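3-ketosteroid-delta4-5alpha-dehydrogenase (Rhodococcus jostii, PDB 4AT2) probably catalyses the FAD-dependent dehydrogenation of 3-keto-(5alpha)-steroids at the 4,5 position, a reaction of steroid breakdown. Local coordinates at residues A47-A52 with P207-A212; S74-A79 with G200-M205; S57-R62 with Y498-G503; L70-G75 with I285-G290. All blocks are in the same frame, centred on the assembly; numbering follows the deposited sequence.

Contact 1. Residues A47-A52 with P207-A212; sequences AGYGIA and PLVETA. With FAD (flavin-adenine dinucleotide), chain D.
Where Leu208 and Val209 receive Ile51 and Tyr49, helix 202-214 carries a doubly gripped oxygen: Pro207 O takes a bond from Thr211 OG1 at 2.8 Å and one from Thr211 N on the opposite face of its carbonyl plane. The contact across the segments is apolar. With CG anti to the backbone N (chi1 -152°), the Tyr49 ring reaches out from the glycine loop, and Tyr49 CE1 meets Val209 CG2 obliquely at 3.9 Å, while Tyr49 OH lies 3.7 Å from Val209 CG1. Beside it, methyl meets methyl, with Ile51 CD1 3.5 Å from Leu208 CD1. An alanine replacing Tyr49 is likely to open a gap between loop and helix, leaving Val209 and the neighbouring Trp76 without their aromatic partner. The other side of the loop faces the cofactor. Ile51 CG2 sits 3.5 Å from FAD O2P, an oxygen that also receives a long but straight bond from Ala52 N (3.3 Å, 173°). A CB on Gly48 or Gly50 would run into FAD O4B or O5B. Strand, glycine turn and a helix whose first turn offers the amide of Ala52 to the pyrophosphate are consistent with the GxGxxG motif of a Rossmann-type dinucleotide fold.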
# COMPACT_ATOMS: atom_id res chain seq x y z
N ALA A 47 -27.58 0.98 5.95
CA ALA A 47 -27.02 -0.32 6.28
C ALA A 47 -25.91 -0.16 7.33
O ALA A 47 -24.84 0.37 7.02
CB ALA A 47 -26.49 -1.01 5.03
N GLY A 48 -26.17 -0.61 8.55
CA GLY A 48 -25.17 -0.53 9.63
C GLY A 48 -25.50 0.54 10.66
O GLY A 48 -25.64 1.72 10.32
N TYR A 49 -25.62 0.13 11.92
CA TYR A 49 -26.02 1.03 12.99
C TYR A 49 -24.85 1.37 13.92
O TYR A 49 -24.92 1.17 15.14
CB TYR A 49 -27.18 0.41 13.78
CG TYR A 49 -28.12 1.39 14.45
CD1 TYR A 49 -27.76 2.72 14.69
CD2 TYR A 49 -29.38 0.96 14.89
CE1 TYR A 49 -28.62 3.60 15.32
CE2 TYR A 49 -30.25 1.84 15.52
CZ TYR A 49 -29.87 3.15 15.73
OH TYR A 49 -30.73 4.02 16.36
N GLY A 50 -23.77 1.87 13.33
CA GLY A 50 -22.62 2.38 14.08
C GLY A 50 -22.60 3.89 13.95
O GLY A 50 -23.63 4.51 13.74
N ILE A 51 -21.41 4.49 14.04
CA ILE A 51 -21.34 5.96 14.05
C ILE A 51 -21.81 6.60 12.75
O ILE A 51 -22.57 7.57 12.77
CB ILE A 51 -19.94 6.50 14.46
CG1 ILE A 51 -19.96 8.02 14.58
CG2 ILE A 51 -18.85 6.08 13.48
CD1 ILE A 51 -20.99 8.51 15.60
N ALA A 52 -21.36 6.06 11.62
CA ALA A 52 -21.71 6.62 10.32
C ALA A 52 -23.21 6.48 10.10
O ALA A 52 -23.86 7.42 9.65
CB ALA A 52 -20.95 5.92 9.22
N PRO A 207 -26.17 9.17 22.99
CA PRO A 207 -26.96 10.39 22.71
C PRO A 207 -27.43 10.50 21.26
O PRO A 207 -28.52 11.02 21.01
CB PRO A 207 -25.99 11.54 23.03
CG PRO A 207 -24.92 10.94 23.87
CD PRO A 207 -24.82 9.49 23.49
N LEU A 208 -26.63 10.03 20.31
CA LEU A 208 -27.01 10.06 18.89
C LEU A 208 -28.18 9.11 18.62
O LEU A 208 -29.12 9.45 17.89
CB LEU A 208 -25.81 9.75 17.98
CG LEU A 208 -24.64 10.74 18.03
CD1 LEU A 208 -23.60 10.42 16.96
CD2 LEU A 208 -25.09 12.18 17.85
N VAL A 209 -28.14 7.94 19.24
CA VAL A 209 -29.22 6.97 19.11
C VAL A 209 -30.52 7.54 19.70
O VAL A 209 -31.58 7.47 19.07
CB VAL A 209 -28.85 5.61 19.75
CG1 VAL A 209 -30.08 4.71 19.90
CG2 VAL A 209 -27.80 4.91 18.89
N GLU A 210 -30.42 8.15 20.88
CA GLU A 210 -31.56 8.83 21.50
C GLU A 210 -32.14 9.89 20.56
O GLU A 210 -33.36 9.98 20.40
CB GLU A 210 -31.15 9.48 22.82
CG GLU A 210 -30.78 8.50 23.92
CD GLU A 210 -30.34 9.20 25.19
OE1 GLU A 210 -29.70 10.28 25.12
OE2 GLU A 210 -30.63 8.68 26.28
N THR A 211 -31.26 10.66 19.93
CA THR A 211 -31.66 11.70 18.99
C THR A 211 -32.40 11.08 17.80
O THR A 211 -33.48 11.53 17.43
CB THR A 211 -30.43 12.51 18.51
OG1 THR A 211 -29.81 13.15 19.64
CG2 THR A 211 -30.83 13.57 17.49
N ALA A 212 -31.82 10.03 17.23
CA ALA A 212 -32.45 9.35 16.09
C ALA A 212 -33.81 8.75 16.45
O ALA A 212 -34.76 8.84 15.66
CB ALA A 212 -31.52 8.28 15.53
PA FAD D . -19.23 0.41 13.16
O1A FAD D . -19.31 1.41 14.25
O2A FAD D . -18.58 -0.88 13.43
O5B FAD D . -20.71 0.15 12.62
C5B FAD D . -20.95 -0.73 11.51
C4B FAD D . -22.24 -1.52 11.78
O4B FAD D . -22.50 -2.25 10.57
C3B FAD D . -22.01 -2.55 12.89
O3B FAD D . -23.05 -2.41 13.89
C2B FAD D . -22.09 -3.90 12.16
O2B FAD D . -22.67 -4.92 13.01
C1B FAD D . -23.00 -3.56 10.98
N9A FAD D . -22.84 -4.46 9.82
C8A FAD D . -21.74 -5.08 9.37
N7A FAD D . -22.06 -5.78 8.29
C5A FAD D . -23.37 -5.60 8.04
C6A FAD D . -24.23 -6.05 7.09
N6A FAD D . -23.76 -6.87 6.14
N1A FAD D . -25.52 -5.71 7.08
C2A FAD D . -26.02 -4.85 8.05
N3A FAD D . -25.14 -4.39 9.02
C4A FAD D . -23.84 -4.78 8.99
N1 FAD D . -11.52 5.28 16.19
C2 FAD D . -11.59 6.61 16.57
O2 FAD D . -11.73 7.47 15.71
N3 FAD D . -11.50 6.96 17.92
C4 FAD D . -11.29 5.98 18.89
O4 FAD D . -11.20 6.33 20.07
C4X FAD D . -11.22 4.64 18.51
N5 FAD D . -11.00 3.66 19.42
C5X FAD D . -10.70 2.42 19.00
C6 FAD D . -10.23 1.46 19.90
C7 FAD D . -9.93 0.16 19.48
C7M FAD D . -9.46 -0.76 20.44
C8 FAD D . -10.10 -0.19 18.13
C8M FAD D . -9.83 -1.48 17.63
C9 FAD D . -10.59 0.76 17.23
C9A FAD D . -10.87 2.07 17.65
N10 FAD D . -11.31 3.01 16.78
C10 FAD D . -11.34 4.29 17.16
C1' FAD D . -11.83 2.67 15.43
C2' FAD D . -13.36 2.84 15.42
O2' FAD D . -13.86 2.08 16.52
C3' FAD D . -13.96 2.31 14.10
O3' FAD D . -13.10 2.54 12.98
C4' FAD D . -15.33 2.97 13.86
O4' FAD D . -16.16 2.72 15.00
C5' FAD D . -15.99 2.40 12.60
O5' FAD D . -17.22 3.11 12.37
P FAD D . -18.30 2.53 11.33
O1P FAD D . -17.71 2.40 9.99
O2P FAD D . -19.56 3.32 11.51
O3P FAD D . -18.46 0.99 11.83

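Contact 2. Residues S74-A79 with G200-M205; sequences SGWGGA and GGYMLM. With FAD (flavin-adenine dinucleotide), chain D.
Trp76 and Tyr202 hold their rings nearly parallel, with planes 18° apart, yet slid so far past each other that they barely overlap. The centroids of the indole six-membered ring and the phenol are 5.9 Å apart, and the near approach is Trp76 CH2 to Tyr202 CE1, 3.7 Å, met obliquely. Trp76 chi1 of 54° sets CG between the backbone N and the carbonyl carbon, swinging the indole off the loop and against the helix. Met205 occupies the neighbouring stretch of this interface, running past the indole in the opposite direction. Its CB meets Trp76 CZ3 at 3.8 Å, while bends at chi2 and chi3 fold the thioether back until Met205 CE is 4.0 Å from Gly77 CA. Gly77 adopts backbone angles that would jam a CB against the preceding carbonyl. Gly77 and the two residues after it belong to the FAD pocket, where Ala79 N donates to FAD O2A at 2.8 Å. Tyr202 has a cation-pi partner in Lys198. The loop that follows strand 67-70 is thus pinned to helix 202-214 by Trp76 and Gly77, with Trp76 also touching Lys206 and Val209, while Met205 reaches Val54 and Leu204 reaches Ile51 on helix 51-62.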
# COMPACT_ATOMS: atom_id res chain seq x y z
N SER A 74 -27.80 -7.94 16.93
CA SER A 74 -29.07 -7.76 17.65
C SER A 74 -29.24 -6.36 18.25
O SER A 74 -30.29 -6.05 18.80
CB SER A 74 -29.21 -8.82 18.74
OG SER A 74 -28.16 -8.69 19.68
N GLY A 75 -28.22 -5.52 18.13
CA GLY A 75 -28.29 -4.18 18.69
C GLY A 75 -27.37 -3.17 18.04
O GLY A 75 -26.52 -3.52 17.21
N TRP A 76 -27.55 -1.90 18.41
CA TRP A 76 -26.73 -0.82 17.83
C TRP A 76 -25.39 -0.69 18.49
O TRP A 76 -25.16 -1.23 19.57
CB TRP A 76 -27.48 0.51 17.85
CG TRP A 76 -28.01 0.93 19.20
CD1 TRP A 76 -29.32 0.81 19.67
CD2 TRP A 76 -27.28 1.59 20.30
NE1 TRP A 76 -29.44 1.32 20.94
CE2 TRP A 76 -28.25 1.81 21.37
CE3 TRP A 76 -25.96 2.01 20.48
CZ2 TRP A 76 -27.90 2.42 22.57
CZ3 TRP A 76 -25.62 2.62 21.70
CH2 TRP A 76 -26.57 2.81 22.73
N GLY A 77 -24.48 0.02 17.83
CA GLY A 77 -23.21 0.38 18.43
C GLY A 77 -21.99 0.04 17.61
O GLY A 77 -21.08 0.87 17.47
N GLY A 78 -21.96 -1.19 17.07
CA GLY A 78 -20.82 -1.68 16.27
C GLY A 78 -19.50 -1.54 17.00
O GLY A 78 -19.44 -1.64 18.23
N ALA A 79 -18.43 -1.31 16.24
CA ALA A 79 -17.11 -1.01 16.80
C ALA A 79 -17.12 0.32 17.55
O ALA A 79 -16.35 0.52 18.49
CB ALA A 79 -16.06 -0.97 15.70
N GLY A 200 -15.33 4.84 25.67
CA GLY A 200 -15.80 6.21 25.57
C GLY A 200 -16.67 6.42 24.34
O GLY A 200 -17.51 7.33 24.31
N GLY A 201 -16.48 5.57 23.33
CA GLY A 201 -17.28 5.61 22.11
C GLY A 201 -18.76 5.38 22.36
O GLY A 201 -19.60 5.85 21.60
N TYR A 202 -19.08 4.66 23.44
CA TYR A 202 -20.47 4.46 23.84
C TYR A 202 -21.19 5.78 24.14
O TYR A 202 -22.38 5.92 23.83
CB TYR A 202 -20.56 3.51 25.04
CG TYR A 202 -21.97 3.31 25.55
CD1 TYR A 202 -22.83 2.40 24.93
CD2 TYR A 202 -22.44 4.05 26.63
CE1 TYR A 202 -24.12 2.22 25.39
CE2 TYR A 202 -23.74 3.87 27.09
CZ TYR A 202 -24.57 2.96 26.47
OH TYR A 202 -25.86 2.79 26.93
N MET A 203 -20.49 6.73 24.74
CA MET A 203 -21.10 8.03 25.06
C MET A 203 -21.11 9.00 23.88
O MET A 203 -21.64 10.10 23.99
CB MET A 203 -20.50 8.67 26.32
CG MET A 203 -21.16 8.21 27.61
SD MET A 203 -22.97 8.31 27.63
CE MET A 203 -23.20 10.08 27.40
N LEU A 204 -20.54 8.58 22.75
CA LEU A 204 -20.83 9.22 21.48
C LEU A 204 -22.11 8.61 20.91
O LEU A 204 -23.03 9.33 20.53
CB LEU A 204 -19.67 9.08 20.50
CG LEU A 204 -19.90 9.51 19.04
CD1 LEU A 204 -20.31 10.97 18.92
CD2 LEU A 204 -18.65 9.23 18.22
N MET A 205 -22.17 7.27 20.88
CA MET A 205 -23.30 6.55 20.28
C MET A 205 -24.64 6.78 20.96
O MET A 205 -25.64 7.02 20.29
CB MET A 205 -23.03 5.05 20.25
CG MET A 205 -22.19 4.56 19.10
SD MET A 205 -22.78 5.03 17.46
CE MET A 205 -24.26 4.06 17.28
PA FAD D . -19.23 0.41 13.16
O1A FAD D . -19.31 1.41 14.25
O2A FAD D . -18.58 -0.88 13.43
O5B FAD D . -20.71 0.15 12.62
C5B FAD D . -20.95 -0.73 11.51
C4B FAD D . -22.24 -1.52 11.78
O4B FAD D . -22.50 -2.25 10.57
C3B FAD D . -22.01 -2.55 12.89
O3B FAD D . -23.05 -2.41 13.89
C2B FAD D . -22.09 -3.90 12.16
O2B FAD D . -22.67 -4.92 13.01
C1B FAD D . -23.00 -3.56 10.98
N9A FAD D . -22.84 -4.46 9.82
C8A FAD D . -21.74 -5.08 9.37
N7A FAD D . -22.06 -5.78 8.29
C5A FAD D . -23.37 -5.60 8.04
C6A FAD D . -24.23 -6.05 7.09
N6A FAD D . -23.76 -6.87 6.14
N1A FAD D . -25.52 -5.71 7.08
C2A FAD D . -26.02 -4.85 8.05
N3A FAD D . -25.14 -4.39 9.02
C4A FAD D . -23.84 -4.78 8.99
N1 FAD D . -11.52 5.28 16.19
C2 FAD D . -11.59 6.61 16.57
O2 FAD D . -11.73 7.47 15.71
N3 FAD D . -11.50 6.96 17.92
C4 FAD D . -11.29 5.98 18.89
O4 FAD D . -11.20 6.33 20.07
C4X FAD D . -11.22 4.64 18.51
N5 FAD D . -11.00 3.66 19.42
C5X FAD D . -10.70 2.42 19.00
C6 FAD D . -10.23 1.46 19.90
C7 FAD D . -9.93 0.16 19.48
C7M FAD D . -9.46 -0.76 20.44
C8 FAD D . -10.10 -0.19 18.13
C8M FAD D . -9.83 -1.48 17.63
C9 FAD D . -10.59 0.76 17.23
C9A FAD D . -10.87 2.07 17.65
N10 FAD D . -11.31 3.01 16.78
C10 FAD D . -11.34 4.29 17.16
C1' FAD D . -11.83 2.67 15.43
C2' FAD D . -13.36 2.84 15.42
O2' FAD D . -13.86 2.08 16.52
C3' FAD D . -13.96 2.31 14.10
O3' FAD D . -13.10 2.54 12.98
C4' FAD D . -15.33 2.97 13.86
O4' FAD D . -16.16 2.72 15.00
C5' FAD D . -15.99 2.40 12.60
O5' FAD D . -17.22 3.11 12.37
P FAD D . -18.30 2.53 11.33
O1P FAD D . -17.71 2.40 9.99
O2P FAD D . -19.56 3.32 11.51
O3P FAD D . -18.46 0.99 11.83

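Contact 3. Residues S57-R62 with Y498-G503; sequences SIEAAR and YGRRAG
The carboxylate of Glu59 and the guanidinium of Arg500 lie almost in one plane, 17° apart, and meet at the guanidinium edge. Nearby, Ile58 CG2 lies over one face of the Arg62 guanidinium, 3.6 Å above its plane. The bridge itself is side-on, with two nitrogens on a single oxygen. Arg500 NE gives a nearly straight bond of 2.8 Å to the anti lone pair of Glu59 OE2. The bond from Arg500 NH2 to Glu59 OE2, nearly along the C-O axis, is longer (3.3 Å) and more bent. Water 1, also in the guanidinium plane, closes a triangle by donating to Glu59 OE2 (2.7 Å) and accepting from Arg500 NH2 (3.1 Å). The bend at chi3 of Arg500 (63°) turns NE toward the glutamate. Arg500 NH1 turns to Glu134 and His135, with Trp138 in a cation-pi contact. Behind this bridge, the helix after the glycine loop of the Rossmann-type fold packs against the C-terminal helix 490-507. The short axes cross at -32° and approach to 7.2 Å. Gly503 permits such closeness: its CA is 4.5 Å from Ala60 CA, and a CB here would press on Ala60 N and Glu59 CB. Ala60 CB comes within 3.7 Å of Gly503 O.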
# COMPACT_ATOMS: atom_id res chain seq x y z
N SER A 57 -28.69 8.74 9.77
CA SER A 57 -30.11 8.61 10.10
C SER A 57 -30.67 9.90 10.69
O SER A 57 -31.79 10.29 10.37
CB SER A 57 -30.38 7.41 11.02
OG SER A 57 -30.08 7.71 12.38
N ILE A 58 -29.87 10.57 11.53
CA ILE A 58 -30.31 11.82 12.16
C ILE A 58 -30.56 12.89 11.10
O ILE A 58 -31.62 13.52 11.09
CB ILE A 58 -29.30 12.32 13.22
CG1 ILE A 58 -29.34 11.39 14.43
CG2 ILE A 58 -29.59 13.76 13.64
CD1 ILE A 58 -28.14 11.54 15.35
N GLU A 59 -29.60 13.06 10.19
CA GLU A 59 -29.75 14.09 9.16
C GLU A 59 -30.90 13.75 8.22
O GLU A 59 -31.68 14.64 7.87
CB GLU A 59 -28.45 14.31 8.38
CG GLU A 59 -27.35 14.98 9.20
CD GLU A 59 -27.55 16.47 9.43
OE1 GLU A 59 -28.66 16.99 9.22
OE2 GLU A 59 -26.59 17.15 9.84
N ALA A 60 -31.02 12.48 7.84
CA ALA A 60 -32.07 12.11 6.89
C ALA A 60 -33.46 12.34 7.52
O ALA A 60 -34.37 12.83 6.85
CB ALA A 60 -31.91 10.66 6.44
N ALA A 61 -33.60 11.99 8.80
CA ALA A 61 -34.86 12.17 9.51
C ALA A 61 -35.20 13.65 9.71
O ALA A 61 -36.35 14.06 9.55
CB ALA A 61 -34.84 11.44 10.84
N ARG A 62 -34.19 14.45 10.05
CA ARG A 62 -34.39 15.90 10.18
C ARG A 62 -34.80 16.54 8.85
O ARG A 62 -35.54 17.53 8.84
CB ARG A 62 -33.13 16.59 10.72
CG ARG A 62 -32.96 16.40 12.21
CD ARG A 62 -31.68 17.03 12.73
NE ARG A 62 -31.56 16.87 14.17
CZ ARG A 62 -30.46 17.15 14.87
NH1 ARG A 62 -29.37 17.61 14.26
NH2 ARG A 62 -30.44 16.98 16.18
N TYR A 498 -19.02 12.56 7.84
CA TYR A 498 -19.48 12.12 6.50
C TYR A 498 -20.74 11.26 6.55
O TYR A 498 -21.47 11.18 5.55
CB TYR A 498 -18.34 11.54 5.64
CG TYR A 498 -17.41 12.68 5.28
CD1 TYR A 498 -17.85 13.70 4.45
CD2 TYR A 498 -16.14 12.79 5.85
CE1 TYR A 498 -17.05 14.79 4.15
CE2 TYR A 498 -15.33 13.87 5.57
CZ TYR A 498 -15.78 14.86 4.72
OH TYR A 498 -14.98 15.94 4.45
N GLY A 499 -21.03 10.68 7.71
CA GLY A 499 -22.34 10.07 7.97
C GLY A 499 -23.43 11.12 7.83
O GLY A 499 -24.40 10.92 7.11
N ARG A 500 -23.25 12.26 8.50
CA ARG A 500 -24.17 13.40 8.32
C ARG A 500 -24.39 13.74 6.84
O ARG A 500 -25.54 13.85 6.38
CB ARG A 500 -23.66 14.64 9.06
CG ARG A 500 -23.79 14.56 10.58
CD ARG A 500 -23.21 15.82 11.21
NE ARG A 500 -23.94 17.02 10.80
CZ ARG A 500 -23.48 18.26 10.93
NH1 ARG A 500 -22.29 18.50 11.47
NH2 ARG A 500 -24.23 19.28 10.52
N ARG A 501 -23.30 13.88 6.11
CA ARG A 501 -23.35 14.25 4.70
C ARG A 501 -24.12 13.19 3.89
O ARG A 501 -24.89 13.53 2.99
CB ARG A 501 -21.94 14.45 4.13
CG ARG A 501 -21.22 15.69 4.67
CD ARG A 501 -21.75 16.98 4.04
NE ARG A 501 -21.07 18.15 4.62
CZ ARG A 501 -19.87 18.59 4.26
NH1 ARG A 501 -19.19 18.00 3.28
NH2 ARG A 501 -19.34 19.65 4.87
N ALA A 502 -23.92 11.91 4.23
CA ALA A 502 -24.61 10.84 3.51
C ALA A 502 -26.11 10.93 3.75
O ALA A 502 -26.90 10.71 2.83
CB ALA A 502 -24.09 9.47 3.94
N GLY A 503 -26.50 11.23 4.99
CA GLY A 503 -27.94 11.33 5.31
C GLY A 503 -28.59 12.51 4.61
O GLY A 503 -29.71 12.40 4.10
O HOH W 1 -26.90 19.73 9.07

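Contact 4. Residues L70-G75 with I285-G290; sequences LERTSG and IEEHDG. With FAD (flavin-adenine dinucleotide), chain D.
Arg72 joins the two loops through an outer ionic link and an inner packed layer. On the outer side, Arg72 NH1 donates to Asp289 OD2 at 2.8 Å, in the guanidinium plane but 56° above that of the carboxylate. Water 2 spans the same pair, accepting from Arg72 NH2 and donating to Asp289 OD2. Farther in, the packing is tight. Arg72 is extended from CG to NE, and its CD lies 3.7 Å from Glu287 CG, which sits over one face of the guanidinium, while FAD N7A lies at the guanidinium edge. Arg72 CB presses on the adenine, 3.4 Å from FAD C4A. The ribose is held by Glu71, whose OE1 accepts from FAD O3B at 2.7 Å and whose OE2 accepts from FAD O2B at 2.8 Å. Thr73 N and Thr73 OG1 reach Glu71 OE2 from opposite faces of the carboxylate and so fix its rotation. With a leucine at Glu71, both ribose hydroxyls would probably lose these acceptors and the Thr73 hydroxyl its anchor. At the other end, His288 NE2 makes a straight bond (172°) of 2.8 Å to FAD O2A, with Ser262 bonded to His288 ND1. A glutamate just beyond the second strand of the parallel sheet, taking both ribose hydroxyls, is the classic signature of a Rossmann-type FAD site.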
# COMPACT_ATOMS: atom_id res chain seq x y z
N LEU A 70 -30.74 -0.81 8.98
CA LEU A 70 -30.66 -2.27 8.96
C LEU A 70 -29.36 -2.69 9.65
O LEU A 70 -28.27 -2.33 9.21
CB LEU A 70 -30.65 -2.76 7.51
CG LEU A 70 -31.75 -2.25 6.58
CD1 LEU A 70 -31.47 -2.77 5.19
CD2 LEU A 70 -33.13 -2.73 7.05
N GLU A 71 -29.48 -3.43 10.75
CA GLU A 71 -28.31 -3.78 11.55
C GLU A 71 -28.16 -5.29 11.62
O GLU A 71 -29.12 -6.00 11.93
CB GLU A 71 -28.43 -3.17 12.96
CG GLU A 71 -27.47 -3.72 14.00
CD GLU A 71 -26.01 -3.62 13.60
OE1 GLU A 71 -25.61 -2.61 12.97
OE2 GLU A 71 -25.25 -4.57 13.92
N ARG A 72 -26.95 -5.77 11.34
CA ARG A 72 -26.67 -7.21 11.25
C ARG A 72 -26.76 -7.94 12.59
O ARG A 72 -27.23 -9.08 12.66
CB ARG A 72 -25.29 -7.41 10.62
CG ARG A 72 -24.78 -8.83 10.60
CD ARG A 72 -23.46 -8.84 9.84
NE ARG A 72 -22.89 -10.17 9.75
CZ ARG A 72 -21.80 -10.46 9.05
NH1 ARG A 72 -21.16 -9.50 8.38
NH2 ARG A 72 -21.34 -11.70 9.02
N THR A 73 -26.30 -7.29 13.66
CA THR A 73 -26.34 -7.91 14.99
C THR A 73 -27.68 -7.62 15.65
O THR A 73 -28.60 -7.10 15.02
CB THR A 73 -25.19 -7.42 15.90
OG1 THR A 73 -25.43 -6.07 16.29
CG2 THR A 73 -23.84 -7.51 15.18
N SER A 74 -27.80 -7.94 16.93
CA SER A 74 -29.07 -7.76 17.65
C SER A 74 -29.24 -6.36 18.25
O SER A 74 -30.29 -6.05 18.80
CB SER A 74 -29.21 -8.82 18.74
OG SER A 74 -28.16 -8.69 19.68
N GLY A 75 -28.22 -5.52 18.13
CA GLY A 75 -28.29 -4.18 18.69
C GLY A 75 -27.37 -3.17 18.04
O GLY A 75 -26.52 -3.52 17.21
N ILE A 285 -14.69 -5.66 15.82
CA ILE A 285 -15.79 -6.62 15.55
C ILE A 285 -15.64 -7.40 14.24
O ILE A 285 -15.16 -6.86 13.25
CB ILE A 285 -17.19 -5.94 15.65
CG1 ILE A 285 -17.40 -4.91 14.53
CG2 ILE A 285 -17.39 -5.30 17.02
CD1 ILE A 285 -18.83 -4.43 14.38
N GLU A 286 -16.07 -8.66 14.25
CA GLU A 286 -15.95 -9.56 13.09
C GLU A 286 -16.94 -9.28 11.96
O GLU A 286 -16.78 -9.79 10.85
CB GLU A 286 -15.99 -11.04 13.50
CG GLU A 286 -17.33 -11.55 14.03
CD GLU A 286 -17.32 -13.05 14.34
OE1 GLU A 286 -16.26 -13.59 14.72
OE2 GLU A 286 -18.39 -13.69 14.20
N GLU A 287 -17.96 -8.47 12.24
CA GLU A 287 -18.90 -8.05 11.21
C GLU A 287 -18.25 -7.11 10.18
O GLU A 287 -18.87 -6.79 9.16
CB GLU A 287 -20.13 -7.40 11.84
CG GLU A 287 -21.06 -8.38 12.56
CD GLU A 287 -20.55 -8.82 13.93
OE1 GLU A 287 -19.65 -8.16 14.49
OE2 GLU A 287 -21.05 -9.85 14.44
N HIS A 288 -17.01 -6.71 10.42
CA HIS A 288 -16.24 -5.91 9.45
C HIS A 288 -15.66 -6.84 8.42
O HIS A 288 -14.47 -7.17 8.46
CB HIS A 288 -15.14 -5.12 10.16
CG HIS A 288 -15.62 -3.84 10.83
ND1 HIS A 288 -14.83 -2.75 10.95
CD2 HIS A 288 -16.84 -3.50 11.42
CE1 HIS A 288 -15.50 -1.77 11.58
NE2 HIS A 288 -16.73 -2.23 11.88
N ASP A 289 -16.49 -7.28 7.47
CA ASP A 289 -16.07 -8.30 6.51
C ASP A 289 -16.01 -7.80 5.06
O ASP A 289 -15.88 -8.60 4.12
CB ASP A 289 -16.97 -9.54 6.60
CG ASP A 289 -18.41 -9.25 6.25
OD1 ASP A 289 -18.70 -8.13 5.77
OD2 ASP A 289 -19.26 -10.15 6.45
N GLY A 290 -16.11 -6.49 4.89
CA GLY A 290 -15.93 -5.85 3.58
C GLY A 290 -17.10 -5.97 2.62
O GLY A 290 -17.01 -5.51 1.49
PA FAD D . -19.23 0.41 13.16
O1A FAD D . -19.31 1.41 14.25
O2A FAD D . -18.58 -0.88 13.43
O5B FAD D . -20.71 0.15 12.62
C5B FAD D . -20.95 -0.73 11.51
C4B FAD D . -22.24 -1.52 11.78
O4B FAD D . -22.50 -2.25 10.57
C3B FAD D . -22.01 -2.55 12.89
O3B FAD D . -23.05 -2.41 13.89
C2B FAD D . -22.09 -3.90 12.16
O2B FAD D . -22.67 -4.92 13.01
C1B FAD D . -23.00 -3.56 10.98
N9A FAD D . -22.84 -4.46 9.82
C8A FAD D . -21.74 -5.08 9.37
N7A FAD D . -22.06 -5.78 8.29
C5A FAD D . -23.37 -5.60 8.04
C6A FAD D . -24.23 -6.05 7.09
N6A FAD D . -23.76 -6.87 6.14
N1A FAD D . -25.52 -5.71 7.08
C2A FAD D . -26.02 -4.85 8.05
N3A FAD D . -25.14 -4.39 9.02
C4A FAD D . -23.84 -4.78 8.99
N1 FAD D . -11.52 5.28 16.19
C2 FAD D . -11.59 6.61 16.57
O2 FAD D . -11.73 7.47 15.71
N3 FAD D . -11.50 6.96 17.92
C4 FAD D . -11.29 5.98 18.89
O4 FAD D . -11.20 6.33 20.07
C4X FAD D . -11.22 4.64 18.51
N5 FAD D . -11.00 3.66 19.42
C5X FAD D . -10.70 2.42 19.00
C6 FAD D . -10.23 1.46 19.90
C7 FAD D . -9.93 0.16 19.48
C7M FAD D . -9.46 -0.76 20.44
C8 FAD D . -10.10 -0.19 18.13
C8M FAD D . -9.83 -1.48 17.63
C9 FAD D . -10.59 0.76 17.23
C9A FAD D . -10.87 2.07 17.65
N10 FAD D . -11.31 3.01 16.78
C10 FAD D . -11.34 4.29 17.16
C1' FAD D . -11.83 2.67 15.43
C2' FAD D . -13.36 2.84 15.42
O2' FAD D . -13.86 2.08 16.52
C3' FAD D . -13.96 2.31 14.10
O3' FAD D . -13.10 2.54 12.98
C4' FAD D . -15.33 2.97 13.86
O4' FAD D . -16.16 2.72 15.00
C5' FAD D . -15.99 2.40 12.60
O5' FAD D . -17.22 3.11 12.37
P FAD D . -18.30 2.53 11.33
O1P FAD D . -17.71 2.40 9.99
O2P FAD D . -19.56 3.32 11.51
O3P FAD D . -18.46 0.99 11.83
O HOH W 2 -18.88 -12.42 8.01

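Overall arrangement
Contacts 1, 2 and 4 surround the adenosine and pyrophosphate part of one FAD, whereas contact 3 adjoins contact 1 alone. Contacts 1 and 2 have centres about 8 Å apart and share helix 202-214; Tyr49 O and Gly77 N, 3.0 Å apart, are probably hydrogen-bonded. Contact 4 is tied to contact 1 by Tyr49 N, 2.9 Å from Glu71 OE1, and meets contact 2 where Ile285 touches Gly78 and Ala79. Contact 3 continues helix 51-62, its centre about 10 Å from that of contact 1 and about 20 Å from that of contact 4. The steroid lies further along: the bound 4-androstene-3,17-dione is about 11 Å from the Ile51 side chain and about 14 Å from that of Tyr202.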